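Local coordinates for macrolide export ATP-binding/permease protein MacB (Actinobacillus actinomycetemcomitans, PDB 3FTJ) that probably confers macrolide resistance as the inner-membrane ABC transporter of the tripartite efflux system MacAB-TdeA, represented here by its periplasmic region, at residues 46-51 against 187-192; 54-59 against 162-167; 82-87 against 177-182; 192-197 against 202-207. All coordinates share one frame; numbering follows the deposited sequence.

Contact 1: 46-51 against 187-192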
loop_
_atom_site.group_PDB
_atom_site.type_symbol
_atom_site.label_atom_id
_atom_site.label_comp_id
_atom_site.label_asym_id
_atom_site.label_seq_id
_atom_site.Cartn_x
_atom_site.Cartn_y
_atom_site.Cartn_z
ATOM N N GLN A 46 -17.544 -7.086 -1.528
ATOM C CA GLN A 46 -17.720 -8.249 -2.392
ATOM C C GLN A 46 -17.460 -9.505 -1.579
ATOM O O GLN A 46 -16.586 -9.528 -0.713
ATOM C CB GLN A 46 -16.787 -8.192 -3.605
ATOM C CG GLN A 46 -16.957 -6.942 -4.441
ATOM C CD GLN A 46 -18.409 -6.512 -4.547
ATOM O OE1 GLN A 46 -18.774 -5.410 -4.133
ATOM N NE2 GLN A 46 -19.246 -7.383 -5.096
ATOM N N SER A 47 -18.217 -10.557 -1.864
ATOM C CA SER A 47 -18.166 -11.761 -1.046
ATOM C C SER A 47 -16.871 -12.518 -1.273
ATOM O O SER A 47 -16.414 -13.257 -0.405
ATOM C CB SER A 47 -19.368 -12.662 -1.347
ATOM O OG SER A 47 -19.451 -12.947 -2.736
ATOM N N TYR A 48 -16.282 -12.332 -2.448
ATOM C CA TYR A 48 -15.048 -13.031 -2.789
ATOM C C TYR A 48 -13.798 -12.284 -2.329
ATOM O O TYR A 48 -12.681 -12.702 -2.618
ATOM C CB TYR A 48 -14.977 -13.284 -4.298
ATOM C CG TYR A 48 -15.159 -12.041 -5.140
ATOM C CD1 TYR A 48 -16.425 -11.599 -5.494
ATOM C CD2 TYR A 48 -14.067 -11.318 -5.588
ATOM C CE1 TYR A 48 -16.598 -10.465 -6.267
ATOM C CE2 TYR A 48 -14.227 -10.184 -6.359
ATOM C CZ TYR A 48 -15.492 -9.758 -6.693
ATOM O OH TYR A 48 -15.651 -8.629 -7.463
ATOM N N ILE A 49 -13.986 -11.183 -1.608
ATOM C CA ILE A 49 -12.860 -10.360 -1.175
ATOM C C ILE A 49 -12.685 -10.396 0.345
ATOM O O ILE A 49 -13.618 -10.122 1.095
ATOM C CB ILE A 49 -13.003 -8.905 -1.682
ATOM C CG1 ILE A 49 -12.733 -8.849 -3.185
ATOM C CG2 ILE A 49 -12.034 -7.979 -0.950
ATOM C CD1 ILE A 49 -13.099 -7.527 -3.835
ATOM N N GLN A 50 -11.484 -10.746 0.787
ATOM C CA GLN A 50 -11.199 -10.940 2.206
ATOM C C GLN A 50 -10.699 -9.664 2.898
ATOM O O GLN A 50 -11.006 -9.414 4.063
ATOM C CB GLN A 50 -10.183 -12.072 2.382
ATOM C CG GLN A 50 -9.759 -12.304 3.817
ATOM C CD GLN A 50 -8.868 -13.527 3.977
ATOM O OE1 GLN A 50 -8.359 -13.800 5.067
ATOM N NE2 GLN A 50 -8.677 -14.270 2.891
ATOM N N SER A 51 -9.918 -8.862 2.184
ATOM C CA SER A 51 -9.480 -7.576 2.714
ATOM C C SER A 51 -9.076 -6.625 1.598
ATOM O O SER A 51 -8.699 -7.048 0.506
ATOM C CB SER A 51 -8.320 -7.749 3.694
ATOM O OG SER A 51 -7.110 -8.032 3.010
ATOM N N THR A 187 -8.703 -16.432 -11.396
ATOM C CA THR A 187 -9.050 -15.873 -12.695
ATOM C C THR A 187 -10.452 -15.264 -12.696
ATOM O O THR A 187 -10.686 -14.213 -13.297
ATOM C CB THR A 187 -8.972 -16.936 -13.803
ATOM O OG1 THR A 187 -7.600 -17.298 -14.037
ATOM C CG2 THR A 187 -9.565 -16.395 -15.076
ATOM N N VAL A 188 -11.386 -15.932 -12.025
ATOM C CA VAL A 188 -12.759 -15.440 -11.939
ATOM C C VAL A 188 -12.811 -14.183 -11.074
ATOM O O VAL A 188 -13.518 -13.229 -11.391
ATOM C CB VAL A 188 -13.708 -16.498 -11.340
ATOM C CG1 VAL A 188 -15.057 -15.877 -11.021
ATOM C CG2 VAL A 188 -13.858 -17.690 -12.289
ATOM N N ALA A 189 -12.048 -14.186 -9.985
ATOM C CA ALA A 189 -11.996 -13.039 -9.084
ATOM C C ALA A 189 -11.452 -11.805 -9.795
ATOM O O ALA A 189 -11.981 -10.702 -9.636
ATOM C CB ALA A 189 -11.161 -13.362 -7.862
ATOM N N GLU A 190 -10.397 -11.987 -10.584
ATOM C CA GLU A 190 -9.846 -10.872 -11.343
ATOM C C GLU A 190 -10.922 -10.294 -12.246
ATOM O O GLU A 190 -11.106 -9.081 -12.299
ATOM C CB GLU A 190 -8.627 -11.292 -12.170
ATOM C CG GLU A 190 -8.135 -10.199 -13.110
ATOM C CD GLU A 190 -6.756 -10.485 -13.687
ATOM O OE1 GLU A 190 -6.031 -11.331 -13.115
ATOM O OE2 GLU A 190 -6.402 -9.861 -14.712
ATOM N N LYS A 191 -11.646 -11.169 -12.940
ATOM C CA LYS A 191 -12.662 -10.732 -13.890
ATOM C C LYS A 191 -13.791 -9.952 -13.228
ATOM O O LYS A 191 -14.210 -8.919 -13.741
ATOM C CB LYS A 191 -13.244 -11.925 -14.656
ATOM C CG LYS A 191 -12.289 -12.536 -15.669
ATOM C CD LYS A 191 -12.929 -13.715 -16.395
ATOM C CE LYS A 191 -14.188 -13.291 -17.154
ATOM N NZ LYS A 191 -14.892 -14.457 -17.789
ATOM N N SER A 192 -14.303 -10.462 -12.111
ATOM C CA SER A 192 -15.371 -9.772 -11.387
ATOM C C SER A 192 -14.881 -8.404 -10.918
ATOM O O SER A 192 -15.582 -7.399 -11.023
ATOM C CB SER A 192 -15.807 -10.585 -10.168
ATOM O OG SER A 192 -16.039 -11.942 -10.501
#
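Tyr48 reaches across to helix 186-201 and sets its ring obliquely against Ser192 and Ala189. The phenol end comes nearest: OH of Tyr48 lies 3.3 Å from CB of Ser192. This is a contact with carbon, because the hydroxyl of Ser192 is turned back along its own helix, its OG 3.0 Å from the carbonyl O of Val188 and tilted above that carbonyl's plane. The same oxygen also accepts the backbone N-H of Ser192 and is therefore gripped twice. Further back along the ring, CD2 of Tyr48 lies 4.2 Å from CB of Ala189. The ring is launched from a type I turn running from Gln46 to Ile49, closed by Ile49 N on Gln46 O at 3.2 Å, which delivers the chain into strand 49-64. There Gln50 and Ser51 both face Lys179 in a classic beta bulge. With chi1 at 54°, CG of Tyr48 sits between its backbone N and carbonyl carbon, and CB of Gln46 lies over one face of the ring, 3.5 Å above its plane and toward the rim. On the helix, Ala189 also touches Ile180 of strand 175-180, the antiparallel neighbour of strand 49-64.

Contact 2: 54-59 against 162-167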
loop_
_atom_site.group_PDB
_atom_site.type_symbol
_atom_site.label_atom_id
_atom_site.label_comp_id
_atom_site.label_asym_id
_atom_site.label_seq_id
_atom_site.Cartn_x
_atom_site.Cartn_y
_atom_site.Cartn_z
ATOM N N PRO A 54 -6.097 0.343 0.780
ATOM C CA PRO A 54 -5.830 1.532 -0.039
ATOM C C PRO A 54 -4.369 1.941 0.123
ATOM O O PRO A 54 -3.783 1.660 1.161
ATOM C CB PRO A 54 -6.747 2.598 0.573
ATOM C CG PRO A 54 -7.735 1.833 1.427
ATOM C CD PRO A 54 -7.006 0.628 1.904
ATOM N N ASN A 55 -3.783 2.580 -0.881
ATOM C CA ASN A 55 -2.382 3.000 -0.789
ATOM C C ASN A 55 -2.141 4.296 -1.542
ATOM O O ASN A 55 -2.302 4.360 -2.759
ATOM C CB ASN A 55 -1.444 1.899 -1.319
ATOM C CG ASN A 55 0.041 2.240 -1.148
ATOM O OD1 ASN A 55 0.474 3.380 -1.357
ATOM N ND2 ASN A 55 0.831 1.235 -0.780
ATOM N N THR A 56 -1.775 5.337 -0.806
ATOM C CA THR A 56 -1.278 6.561 -1.408
ATOM C C THR A 56 0.044 6.875 -0.721
ATOM O O THR A 56 0.333 6.339 0.342
ATOM C CB THR A 56 -2.246 7.715 -1.194
ATOM O OG1 THR A 56 -1.771 8.872 -1.891
ATOM C CG2 THR A 56 -2.360 8.030 0.284
ATOM N N SER A 57 0.866 7.716 -1.327
ATOM C CA SER A 57 2.092 8.123 -0.657
ATOM C C SER A 57 2.581 9.470 -1.144
ATOM O O SER A 57 2.070 10.021 -2.129
ATOM C CB SER A 57 3.202 7.084 -0.830
ATOM O OG SER A 57 3.603 6.978 -2.181
ATOM N N SER A 58 3.586 9.975 -0.434
ATOM C CA SER A 58 4.214 11.253 -0.713
ATOM C C SER A 58 5.657 11.128 -0.262
ATOM O O SER A 58 5.964 10.364 0.647
ATOM C CB SER A 58 3.517 12.363 0.074
ATOM O OG SER A 58 3.925 13.654 -0.359
ATOM N N SER A 59 6.544 11.863 -0.911
ATOM C CA SER A 59 7.963 11.833 -0.588
ATOM C C SER A 59 8.366 13.239 -0.186
ATOM O O SER A 59 8.163 14.186 -0.943
ATOM C CB SER A 59 8.751 11.381 -1.810
ATOM O OG SER A 59 10.137 11.417 -1.565
ATOM N N THR A 162 -5.434 9.334 7.665
ATOM C CA THR A 162 -4.562 10.394 8.172
ATOM C C THR A 162 -3.808 11.105 7.057
ATOM O O THR A 162 -3.718 12.331 7.035
ATOM C CB THR A 162 -3.528 9.821 9.141
ATOM O OG1 THR A 162 -4.195 8.987 10.094
ATOM C CG2 THR A 162 -2.796 10.942 9.873
ATOM N N VAL A 163 -3.272 10.330 6.124
ATOM C CA VAL A 163 -2.475 10.891 5.044
ATOM C C VAL A 163 -3.342 11.687 4.069
ATOM O O VAL A 163 -2.970 12.774 3.639
ATOM C CB VAL A 163 -1.676 9.792 4.324
ATOM C CG1 VAL A 163 -1.003 10.336 3.084
ATOM C CG2 VAL A 163 -0.647 9.239 5.264
ATOM N N LEU A 164 -4.513 11.153 3.748
ATOM C CA LEU A 164 -5.434 11.831 2.854
ATOM C C LEU A 164 -5.974 13.087 3.527
ATOM O O LEU A 164 -5.996 14.151 2.933
ATOM C CB LEU A 164 -6.598 10.904 2.472
ATOM C CG LEU A 164 -6.286 9.745 1.520
ATOM C CD1 LEU A 164 -7.451 8.780 1.458
ATOM C CD2 LEU A 164 -5.932 10.269 0.121
ATOM N N ASN A 165 -6.426 12.952 4.768
ATOM C CA ASN A 165 -7.083 14.057 5.456
ATOM C C ASN A 165 -6.117 15.204 5.775
ATOM O O ASN A 165 -6.483 16.369 5.687
ATOM C CB ASN A 165 -7.784 13.567 6.733
ATOM C CG ASN A 165 -9.043 12.738 6.444
ATOM O OD1 ASN A 165 -9.685 12.899 5.405
ATOM N ND2 ASN A 165 -9.404 11.858 7.380
ATOM N N LYS A 166 -4.879 14.868 6.119
ATOM C CA LYS A 166 -3.941 15.853 6.655
ATOM C C LYS A 166 -2.763 16.193 5.742
ATOM O O LYS A 166 -2.157 17.256 5.879
ATOM C CB LYS A 166 -3.426 15.398 8.028
ATOM C CG LYS A 166 -4.515 15.337 9.104
ATOM C CD LYS A 166 -4.037 14.580 10.340
ATOM C CE LYS A 166 -4.992 14.754 11.523
ATOM N NZ LYS A 166 -6.185 13.868 11.428
ATOM N N ILE A 167 -2.429 15.302 4.818
ATOM C CA ILE A 167 -1.257 15.519 3.969
ATOM C C ILE A 167 -1.612 15.858 2.519
ATOM O O ILE A 167 -1.371 16.973 2.055
ATOM C CB ILE A 167 -0.318 14.287 3.953
ATOM C CG1 ILE A 167 0.006 13.819 5.378
ATOM C CG2 ILE A 167 0.955 14.608 3.202
ATOM C CD1 ILE A 167 0.871 14.772 6.153
#
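No ring, amide or other flat group takes part where Thr56 meets Val163 and Leu164, so there are no faces or edges to fill; the contact is built from branched, aliphatic ends. One methyl of the strand does the work. CG2 of Thr56 lies 3.9 Å from CG1 of Val163 and 4.2 Å from CD2 of Leu164, touching both helix side chains at once. Thr56 and Val163 lie side by side and run opposite ways rather than meeting head-on. The torsion of Thr56 places OG1 opposite the backbone N (chi1 -175°) and leaves the methyl between N and the carbonyl carbon, where it meets the helix. Leu164 leaves its helix pointing neither at the strand nor away from it, and its end then comes nearer. Helix 160-168 thus packs against strand 49-64 of the mixed sheet, whose backbone pairs Thr56 with Gly76 on strand 67-77. Pro54 and Leu164 both reach Ile37 of helix 37-44, which extends the apolar surroundings. All three touching residues are buried and no hydrogen bond crosses between the segments, which implies that dispersion and the exclusion of water probably hold helix to strand here, without the directional constraint of a polar link.

Contact 3: 82-87 against 177-182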
loop_
_atom_site.group_PDB
_atom_site.type_symbol
_atom_site.label_atom_id
_atom_site.label_comp_id
_atom_site.label_asym_id
_atom_site.label_seq_id
_atom_site.Cartn_x
_atom_site.Cartn_y
_atom_site.Cartn_z
ATOM N N PHE A 82 0.283 -4.454 6.367
ATOM C CA PHE A 82 1.479 -5.159 6.818
ATOM C C PHE A 82 1.372 -6.664 6.614
ATOM O O PHE A 82 2.340 -7.317 6.222
ATOM C CB PHE A 82 1.776 -4.821 8.277
ATOM C CG PHE A 82 1.853 -3.348 8.537
ATOM C CD1 PHE A 82 2.985 -2.633 8.195
ATOM C CD2 PHE A 82 0.779 -2.677 9.092
ATOM C CE1 PHE A 82 3.059 -1.269 8.428
ATOM C CE2 PHE A 82 0.848 -1.317 9.323
ATOM C CZ PHE A 82 1.991 -0.614 8.984
ATOM N N ASP A 83 0.186 -7.204 6.864
ATOM C CA ASP A 83 -0.053 -8.626 6.681
ATOM C C ASP A 83 0.075 -9.047 5.215
ATOM O O ASP A 83 0.770 -10.008 4.892
ATOM C CB ASP A 83 -1.436 -9.004 7.220
ATOM C CG ASP A 83 -1.746 -10.486 7.043
ATOM O OD1 ASP A 83 -0.826 -11.315 7.244
ATOM O OD2 ASP A 83 -2.907 -10.813 6.703
ATOM N N VAL A 84 -0.592 -8.317 4.331
ATOM C CA VAL A 84 -0.634 -8.684 2.921
ATOM C C VAL A 84 0.710 -8.476 2.228
ATOM O O VAL A 84 1.022 -9.139 1.240
ATOM C CB VAL A 84 -1.736 -7.904 2.179
ATOM C CG1 VAL A 84 -1.707 -8.219 0.696
ATOM C CG2 VAL A 84 -3.094 -8.240 2.769
ATOM N N GLU A 85 1.517 -7.564 2.756
ATOM C CA GLU A 85 2.824 -7.300 2.159
ATOM C C GLU A 85 3.914 -8.145 2.807
ATOM O O GLU A 85 5.068 -8.124 2.377
ATOM C CB GLU A 85 3.171 -5.815 2.264
ATOM C CG GLU A 85 2.301 -4.921 1.402
ATOM C CD GLU A 85 2.699 -4.965 -0.057
ATOM O OE1 GLU A 85 1.870 -4.574 -0.901
ATOM O OE2 GLU A 85 3.838 -5.391 -0.362
ATOM N N GLY A 86 3.543 -8.876 3.851
ATOM C CA GLY A 86 4.484 -9.712 4.575
ATOM C C GLY A 86 5.542 -8.956 5.355
ATOM O O GLY A 86 6.706 -9.363 5.392
ATOM N N LEU A 87 5.151 -7.849 5.981
ATOM C CA LEU A 87 6.072 -7.101 6.822
ATOM C C LEU A 87 5.827 -7.540 8.257
ATOM O O LEU A 87 4.715 -7.398 8.761
ATOM C CB LEU A 87 5.856 -5.588 6.679
ATOM C CG LEU A 87 6.317 -4.906 5.385
ATOM C CD1 LEU A 87 5.704 -5.591 4.197
ATOM C CD2 LEU A 87 5.956 -3.434 5.364
ATOM N N THR A 177 -4.723 -2.829 -2.838
ATOM C CA THR A 177 -4.417 -4.251 -2.821
ATOM C C THR A 177 -5.562 -5.014 -2.163
ATOM O O THR A 177 -5.997 -4.663 -1.066
ATOM C CB THR A 177 -3.095 -4.552 -2.104
ATOM O OG1 THR A 177 -2.031 -3.830 -2.743
ATOM C CG2 THR A 177 -2.793 -6.044 -2.155
ATOM N N VAL A 178 -6.055 -6.042 -2.850
ATOM C CA VAL A 178 -7.141 -6.865 -2.338
ATOM C C VAL A 178 -6.615 -8.261 -2.022
ATOM O O VAL A 178 -5.759 -8.788 -2.734
ATOM C CB VAL A 178 -8.327 -6.980 -3.342
ATOM C CG1 VAL A 178 -8.804 -5.606 -3.798
ATOM C CG2 VAL A 178 -7.943 -7.819 -4.532
ATOM N N LYS A 179 -7.115 -8.844 -0.938
ATOM C CA LYS A 179 -6.818 -10.231 -0.618
ATOM C C LYS A 179 -8.026 -11.033 -1.049
ATOM O O LYS A 179 -9.146 -10.770 -0.606
ATOM C CB LYS A 179 -6.580 -10.405 0.879
ATOM C CG LYS A 179 -5.543 -11.463 1.245
ATOM C CD LYS A 179 -6.044 -12.879 0.998
ATOM C CE LYS A 179 -5.095 -13.902 1.622
ATOM N NZ LYS A 179 -5.564 -15.311 1.469
ATOM N N ILE A 180 -7.790 -11.996 -1.933
ATOM C CA ILE A 180 -8.851 -12.817 -2.504
ATOM C C ILE A 180 -9.259 -13.934 -1.539
ATOM O O ILE A 180 -8.415 -14.501 -0.841
ATOM C CB ILE A 180 -8.389 -13.410 -3.857
ATOM C CG1 ILE A 180 -8.417 -12.335 -4.939
ATOM C CG2 ILE A 180 -9.259 -14.557 -4.281
ATOM C CD1 ILE A 180 -9.764 -11.666 -5.085
ATOM N N SER A 181 -10.557 -14.224 -1.481
ATOM C CA SER A 181 -11.055 -15.349 -0.692
ATOM C C SER A 181 -10.262 -16.606 -1.030
ATOM O O SER A 181 -9.977 -16.881 -2.197
ATOM C CB SER A 181 -12.551 -15.590 -0.946
ATOM O OG SER A 181 -13.338 -14.486 -0.518
ATOM N N ASP A 182 -9.907 -17.365 -0.000
ATOM C CA ASP A 182 -9.110 -18.571 -0.176
ATOM C C ASP A 182 -9.774 -19.567 -1.133
ATOM O O ASP A 182 -9.093 -20.270 -1.878
ATOM C CB ASP A 182 -8.847 -19.235 1.183
ATOM C CG ASP A 182 -8.321 -18.254 2.229
ATOM O OD1 ASP A 182 -8.434 -18.559 3.439
ATOM O OD2 ASP A 182 -7.797 -17.183 1.845
#
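Val84 and Thr177 make the tight part of this contact, methyl against methyl, with CG1 of Val84 3.7 Å from CG2 of Thr177. The two short side chains overlap flank to flank, each heading the other way. Each touching methyl stands opposite its own backbone N, at chi1 176° for CG1 of Val84, and this leaves the hydroxyl of Thr177 beside its N, where OG1 is hydrogen-bonded to OG1 of Thr17. The other branch of Val84 packs more loosely: its CG2 approaches CG of Lys179 at 4.3 Å, and Thr15 and Ser51 also border the valine. Helix 81-85 is thereby laid against strand 175-180, the sheet neighbour of strands 15-20 and 49-64. The helix ends in a Schellman motif, with Leu87 N bonded to Phe82 O at 2.9 Å and Gly86 N to Asp83 O at 3.2 Å, while Gly86 takes the positive phi (68°) that turns the chain away. None of the four touching residues is fully buried, and polar ends dominate the looser side. OE1 of Glu85 is 4.4 Å from OG1 of Thr177, too far for a hydrogen bond, and the carboxylate is engaged through OE2 by NE2 of Gln144. Lys179 lends this contact its aliphatic stem, but its ammonium leads away to a salt bridge, NZ standing 2.9 Å from OD2 of Asp182 and nearly in line with the C-O bond. That oxygen also accepts NE2 of Gln50, an arrangement that would probably stabilise its negative charge.

Contact 4: 192-197 against 202-207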
loop_
_atom_site.group_PDB
_atom_site.type_symbol
_atom_site.label_atom_id
_atom_site.label_comp_id
_atom_site.label_asym_id
_atom_site.label_seq_id
_atom_site.Cartn_x
_atom_site.Cartn_y
_atom_site.Cartn_z
ATOM N N SER A 192 -14.303 -10.462 -12.111
ATOM C CA SER A 192 -15.371 -9.772 -11.387
ATOM C C SER A 192 -14.881 -8.404 -10.918
ATOM O O SER A 192 -15.582 -7.399 -11.023
ATOM C CB SER A 192 -15.807 -10.585 -10.168
ATOM O OG SER A 192 -16.039 -11.942 -10.501
ATOM N N LEU A 193 -13.664 -8.391 -10.392
ATOM C CA LEU A 193 -13.047 -7.194 -9.860
ATOM C C LEU A 193 -12.879 -6.155 -10.968
ATOM O O LEU A 193 -13.180 -4.977 -10.783
ATOM C CB LEU A 193 -11.698 -7.577 -9.258
ATOM C CG LEU A 193 -11.054 -6.671 -8.226
ATOM C CD1 LEU A 193 -9.869 -7.396 -7.603
ATOM C CD2 LEU A 193 -10.618 -5.386 -8.888
ATOM N N THR A 194 -12.402 -6.608 -12.125
ATOM C CA THR A 194 -12.247 -5.749 -13.296
ATOM C C THR A 194 -13.580 -5.189 -13.757
ATOM O O THR A 194 -13.704 -4.001 -14.036
ATOM C CB THR A 194 -11.629 -6.505 -14.468
ATOM O OG1 THR A 194 -10.310 -6.935 -14.115
ATOM C CG2 THR A 194 -11.562 -5.611 -15.703
ATOM N N GLU A 195 -14.588 -6.042 -13.849
ATOM C CA GLU A 195 -15.889 -5.566 -14.295
ATOM C C GLU A 195 -16.502 -4.558 -13.327
ATOM O O GLU A 195 -17.069 -3.560 -13.755
ATOM C CB GLU A 195 -16.835 -6.733 -14.589
ATOM C CG GLU A 195 -16.518 -7.394 -15.916
ATOM C CD GLU A 195 -16.230 -6.368 -17.013
ATOM O OE1 GLU A 195 -17.068 -5.459 -17.217
ATOM O OE2 GLU A 195 -15.165 -6.463 -17.669
ATOM N N LEU A 196 -16.366 -4.808 -12.025
ATOM C CA LEU A 196 -16.910 -3.895 -11.026
ATOM C C LEU A 196 -16.253 -2.513 -11.120
ATOM O O LEU A 196 -16.944 -1.489 -11.169
ATOM C CB LEU A 196 -16.759 -4.470 -9.616
ATOM C CG LEU A 196 -17.217 -3.612 -8.427
ATOM C CD1 LEU A 196 -18.684 -3.215 -8.540
ATOM C CD2 LEU A 196 -16.969 -4.357 -7.119
ATOM N N LEU A 197 -14.921 -2.489 -11.170
ATOM C CA LEU A 197 -14.183 -1.226 -11.247
ATOM C C LEU A 197 -14.419 -0.458 -12.541
ATOM O O LEU A 197 -14.457 0.771 -12.525
ATOM C CB LEU A 197 -12.685 -1.447 -11.037
ATOM C CG LEU A 197 -12.249 -1.620 -9.588
ATOM C CD1 LEU A 197 -10.864 -2.216 -9.548
ATOM C CD2 LEU A 197 -12.283 -0.283 -8.850
ATOM N N GLY A 202 -16.545 3.882 -15.067
ATOM C CA GLY A 202 -17.132 4.155 -16.366
ATOM C C GLY A 202 -16.218 3.796 -17.525
ATOM O O GLY A 202 -16.585 3.993 -18.685
ATOM N N LYS A 203 -15.036 3.266 -17.211
ATOM C CA LYS A 203 -14.030 2.917 -18.218
ATOM C C LYS A 203 -12.847 2.178 -17.587
ATOM O O LYS A 203 -12.615 2.266 -16.378
ATOM C CB LYS A 203 -13.510 4.176 -18.923
ATOM C CG LYS A 203 -12.673 5.089 -18.023
ATOM C CD LYS A 203 -12.146 6.286 -18.791
ATOM C CE LYS A 203 -10.928 6.907 -18.108
ATOM N NZ LYS A 203 -11.250 7.646 -16.843
ATOM N N LYS A 204 -12.088 1.466 -18.411
ATOM C CA LYS A 204 -10.922 0.740 -17.922
ATOM C C LYS A 204 -9.723 1.682 -17.873
ATOM O O LYS A 204 -8.992 1.833 -18.852
ATOM C CB LYS A 204 -10.623 -0.480 -18.803
ATOM C CG LYS A 204 -9.399 -1.278 -18.378
ATOM C CD LYS A 204 -9.774 -2.506 -17.578
ATOM C CE LYS A 204 -8.546 -3.259 -17.092
ATOM N NZ LYS A 204 -7.460 -3.227 -18.099
ATOM N N ASP A 205 -9.548 2.327 -16.723
ATOM C CA ASP A 205 -8.478 3.285 -16.533
ATOM C C ASP A 205 -7.593 2.847 -15.376
ATOM O O ASP A 205 -7.074 3.674 -14.627
ATOM C CB ASP A 205 -9.056 4.677 -16.273
ATOM C CG ASP A 205 -9.949 4.718 -15.052
ATOM O OD1 ASP A 205 -9.981 3.725 -14.303
ATOM O OD2 ASP A 205 -10.616 5.751 -14.838
ATOM N N PHE A 206 -7.428 1.536 -15.244
ATOM C CA PHE A 206 -6.662 0.940 -14.155
ATOM C C PHE A 206 -6.137 -0.371 -14.686
ATOM O O PHE A 206 -6.589 -0.845 -15.727
ATOM C CB PHE A 206 -7.576 0.653 -12.960
ATOM C CG PHE A 206 -8.735 -0.243 -13.297
ATOM C CD1 PHE A 206 -8.606 -1.626 -13.234
ATOM C CD2 PHE A 206 -9.945 0.295 -13.698
ATOM C CE1 PHE A 206 -9.673 -2.460 -13.555
ATOM C CE2 PHE A 206 -11.017 -0.526 -14.025
ATOM C CZ PHE A 206 -10.880 -1.910 -13.957
ATOM N N PHE A 207 -5.191 -0.970 -13.979
ATOM C CA PHE A 207 -4.727 -2.298 -14.352
ATOM C C PHE A 207 -4.443 -3.101 -13.097
ATOM O O PHE A 207 -4.246 -2.535 -12.021
ATOM C CB PHE A 207 -3.503 -2.234 -15.270
ATOM C CG PHE A 207 -2.309 -1.545 -14.665
ATOM C CD1 PHE A 207 -1.231 -2.281 -14.196
ATOM C CD2 PHE A 207 -2.253 -0.161 -14.586
ATOM C CE1 PHE A 207 -0.124 -1.651 -13.651
ATOM C CE2 PHE A 207 -1.143 0.477 -14.043
ATOM C CZ PHE A 207 -0.080 -0.269 -13.576
#
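The ring of Phe206 has Leu197 over one face: CB of Leu197 lies 3.5 Å from CZ of Phe206, and CD1 follows the same face toward the rim. At the edge, close to the ring plane, the carbonyl O of Thr194 lies 3.5 Å from CZ of Phe206. The opposite face carries the bent chain of Lys204, whose CD sits 3.8 Å above the plane of the Phe206 ring, again toward the rim. Lys204 itself crosses Thr194 at an angle, its CD 4.0 Å from the threonine CG2, so helix, ring and lysine stem touch in turn. The phenylalanine occupies a chi1 of 57°, CG lying between backbone N and carbonyl carbon, which turns the ring against the side of the helix. A second shell shapes the turn that carries it. Gly202 leaves the helix with a positive phi, and NZ of Lys203 forms a salt bridge with OD2 of Asp205 at 2.8 Å, entering on the anti side of the carboxylate. The other oxygen, OD1, lies in plane at the edge of the Phe206 ring and is hydrogen-bonded to ND1 of His201. OG1 of Thr194 is hydrogen-bonded to the carbonyl O of Glu190. The whole forms a helix-turn-strand unit in which the chain folds back from helix 186-201 into strand 206-209. Phe206 and Leu197 share Ile18 of the adjacent strand 15-20, the ring of Phe207 meets that of Phe19 and stands edge-to-face with that of Phe24, and helix 37-44 borders helix 186-201 through Leu43 and Asp39.

Overall arrangement
The four contacts spread over one mixed sheet. Contacts 1 and 4 are consecutive on helix 186-201, share Ser192 and have centres about 12 Å apart. Contact 3 lies about 13 Å from contact 1 between centres, joined to it through the neighbouring strands 49-64 and 175-180, and touches contact 4 where Val178 meets Leu193. Contact 2 stands apart, its centre about 26 Å from that of contact 1, although both use strand 49-64. Along the chain, contacts 2 and 3 alternate and are both nested within the loop closed by contact 1; contact 4 follows. Strand 49-64 thus takes part in contacts well separated within MacB's periplasmic core domain, and all four contacts reach the same sheet.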